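Local coordinates for protein putative isomerase YbhH (Escherichia coli, PDB 6OTV) that probably acts as an isomerase of the PrpF family, although its substrate and reaction are not established, at residues V73-A78 against V119-V124. Numbering follows the deposited sequence.
Sequences VDYLFA and VRIRNV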
loop_
_atom_site.group_PDB
_atom_site.type_symbol
_atom_site.label_atom_id
_atom_site.label_comp_id
_atom_site.label_asym_id
_atom_site.label_seq_id
_atom_site.Cartn_x
_atom_site.Cartn_y
_atom_site.Cartn_z
ATOM N N VAL A 73 8.258 7.247 2.570
ATOM C CA VAL A 73 9.711 7.281 2.625
ATOM C C VAL A 73 10.260 5.893 2.333
ATOM O O VAL A 73 9.602 4.874 2.573
ATOM C CB VAL A 73 10.236 7.791 3.987
ATOM C CG1 VAL A 73 9.687 9.174 4.290
ATOM C CG2 VAL A 73 9.891 6.817 5.097
ATOM N N ASP A 74 11.478 5.863 1.803
ATOM C CA ASP A 74 12.230 4.631 1.618
ATOM C C ASP A 74 13.242 4.471 2.744
ATOM O O ASP A 74 13.826 5.453 3.215
ATOM C CB ASP A 74 12.945 4.622 0.268
ATOM C CG ASP A 74 12.038 4.201 -0.865
ATOM O OD1 ASP A 74 10.946 3.655 -0.588
ATOM O OD2 ASP A 74 12.415 4.416 -2.038
ATOM N N TYR A 75 13.449 3.226 3.166
ATOM C CA TYR A 75 14.316 2.901 4.294
ATOM C C TYR A 75 15.258 1.783 3.871
ATOM O O TYR A 75 14.816 0.660 3.605
ATOM C CB TYR A 75 13.484 2.504 5.516
ATOM C CG TYR A 75 14.197 1.663 6.557
ATOM C CD1 TYR A 75 15.386 2.089 7.139
ATOM C CD2 TYR A 75 13.659 0.455 6.982
ATOM C CE1 TYR A 75 16.027 1.325 8.099
ATOM C CE2 TYR A 75 14.292 -0.317 7.941
ATOM C CZ TYR A 75 15.475 0.123 8.496
ATOM O OH TYR A 75 16.102 -0.645 9.452
ATOM N N LEU A 76 16.550 2.092 3.800
ATOM C CA LEU A 76 17.587 1.115 3.500
ATOM C C LEU A 76 18.411 0.880 4.758
ATOM O O LEU A 76 18.991 1.822 5.309
ATOM C CB LEU A 76 18.480 1.594 2.356
ATOM C CG LEU A 76 19.705 0.731 2.047
ATOM C CD1 LEU A 76 19.289 -0.667 1.617
ATOM C CD2 LEU A 76 20.574 1.395 0.985
ATOM N N PHE A 77 18.456 -0.368 5.212
ATOM C CA PHE A 77 19.209 -0.735 6.399
ATOM C C PHE A 77 20.570 -1.295 6.009
ATOM O O PHE A 77 20.701 -1.982 4.992
ATOM C CB PHE A 77 18.454 -1.766 7.244
ATOM C CG PHE A 77 19.273 -2.326 8.369
ATOM C CD1 PHE A 77 19.557 -1.554 9.485
ATOM C CD2 PHE A 77 19.781 -3.614 8.302
ATOM C CE1 PHE A 77 20.322 -2.060 10.525
ATOM C CE2 PHE A 77 20.547 -4.127 9.338
ATOM C CZ PHE A 77 20.816 -3.350 10.452
ATOM N N ALA A 78 21.577 -0.999 6.829
ATOM C CA ALA A 78 22.916 -1.541 6.645
ATOM C C ALA A 78 23.491 -1.914 8.001
ATOM O O ALA A 78 23.400 -1.135 8.955
ATOM C CB ALA A 78 23.835 -0.537 5.937
ATOM N N VAL A 119 3.198 7.378 8.838
ATOM C CA VAL A 119 4.316 7.369 7.901
ATOM C C VAL A 119 4.357 6.008 7.222
ATOM O O VAL A 119 4.541 4.984 7.888
ATOM C CB VAL A 119 5.661 7.663 8.588
ATOM C CG1 VAL A 119 6.775 7.714 7.550
ATOM C CG2 VAL A 119 5.593 8.963 9.377
ATOM N N ARG A 120 4.196 5.997 5.902
ATOM C CA ARG A 120 4.269 4.772 5.114
ATOM C C ARG A 120 5.717 4.526 4.702
ATOM O O ARG A 120 6.297 5.313 3.946
ATOM C CB ARG A 120 3.364 4.875 3.889
ATOM C CG ARG A 120 1.891 4.782 4.226
ATOM C CD ARG A 120 1.440 3.337 4.228
ATOM N NE ARG A 120 0.151 3.166 4.882
ATOM C CZ ARG A 120 -0.746 2.254 4.527
ATOM N NH1 ARG A 120 -0.498 1.441 3.509
ATOM N NH2 ARG A 120 -1.895 2.164 5.183
ATOM N N ILE A 121 6.293 3.433 5.193
ATOM C CA ILE A 121 7.709 3.135 5.019
ATOM C C ILE A 121 7.849 1.915 4.122
ATOM O O ILE A 121 7.177 0.898 4.334
ATOM C CB ILE A 121 8.397 2.893 6.374
ATOM C CG1 ILE A 121 8.284 4.135 7.260
ATOM C CG2 ILE A 121 9.853 2.487 6.173
ATOM C CD1 ILE A 121 8.693 3.891 8.699
ATOM N N ARG A 122 8.721 2.013 3.125
ATOM C CA ARG A 122 9.109 0.874 2.306
ATOM C C ARG A 122 10.548 0.509 2.644
ATOM O O ARG A 122 11.457 1.328 2.467
ATOM C CB ARG A 122 8.969 1.189 0.817
ATOM C CG ARG A 122 9.655 0.178 -0.093
ATOM C CD ARG A 122 9.494 0.560 -1.554
ATOM N NE ARG A 122 10.506 -0.060 -2.404
ATOM C CZ ARG A 122 11.496 0.601 -2.995
ATOM N NH1 ARG A 122 11.608 1.910 -2.840
ATOM N NH2 ARG A 122 12.372 -0.048 -3.749
ATOM N N ASN A 123 10.750 -0.707 3.145
ATOM C CA ASN A 123 12.096 -1.198 3.419
ATOM C C ASN A 123 12.714 -1.679 2.113
ATOM O O ASN A 123 12.264 -2.676 1.537
ATOM C CB ASN A 123 12.077 -2.313 4.458
ATOM C CG ASN A 123 13.428 -2.988 4.602
ATOM O OD1 ASN A 123 13.598 -4.150 4.230
ATOM N ND2 ASN A 123 14.407 -2.252 5.121
ATOM N N VAL A 124 13.748 -0.968 1.649
ATOM C CA VAL A 124 14.377 -1.281 0.369
ATOM C C VAL A 124 15.023 -2.659 0.396
ATOM O O VAL A 124 15.092 -3.340 -0.634
ATOM C CB VAL A 124 15.395 -0.180 0.003
ATOM C CG1 VAL A 124 16.061 -0.477 -1.332
ATOM C CG2 VAL A 124 14.712 1.179 -0.042
#
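D74 and R122 meet across two neighbouring parallel strands, 73-78 and 119-123, in one of the two lobes of a PrpF protein, a family of the diaminopimelate epimerase clan. Four backbone bonds join the strands: both N and O of V73 are bonded across, N to R120 O and O from R122 N, and both of Y75 likewise, N to R122 O and O from V124 N. The pleat of the strands sends the direct pairs V73–I121, D74–R122 and Y75–N123 in turn to one face, the other, and the first again.

D74 is a short buried acid with polar partners on two sides, and R122 is long enough to reach it from a partly exposed site. R122 leaves its strand with CG anti to the backbone N (chi1 167°) and runs extended as far as NE, its methylenes passing beside D74 OD1. R122 NH1 sits 2.8 Å from D74 OD2, in a salt bridge, and 2.9 Å from OD1; OD2 lies near the guanidinium plane, at its edge, although the two flat groups are turned 68° apart. Opposite R122, S66 OG bonds OD1 and S67 N bonds OD2, just beyond strand 59-65. V124 CG2 sits above one guanidinium face, offset toward its rim, and touches D74 CB at 3.9 Å.

The other face packs against helix 94-106. Here branched V73 and I121 lie side by side, CG2 to CG1 3.8 Å apart, while I121 CG2 meets Y75 CB at 3.7 Å; V100 of the helix touches both I121 and Y75. Y75 suits this place by setting a large apolar ring against the helix while its hydroxyl reaches C93 O. Ring and N123 pass obliquely; the N123 amide, bonded through OD1 to T126, is turned 51° from the ring, with N123 ND2 3.4 Å from Y75 CD2.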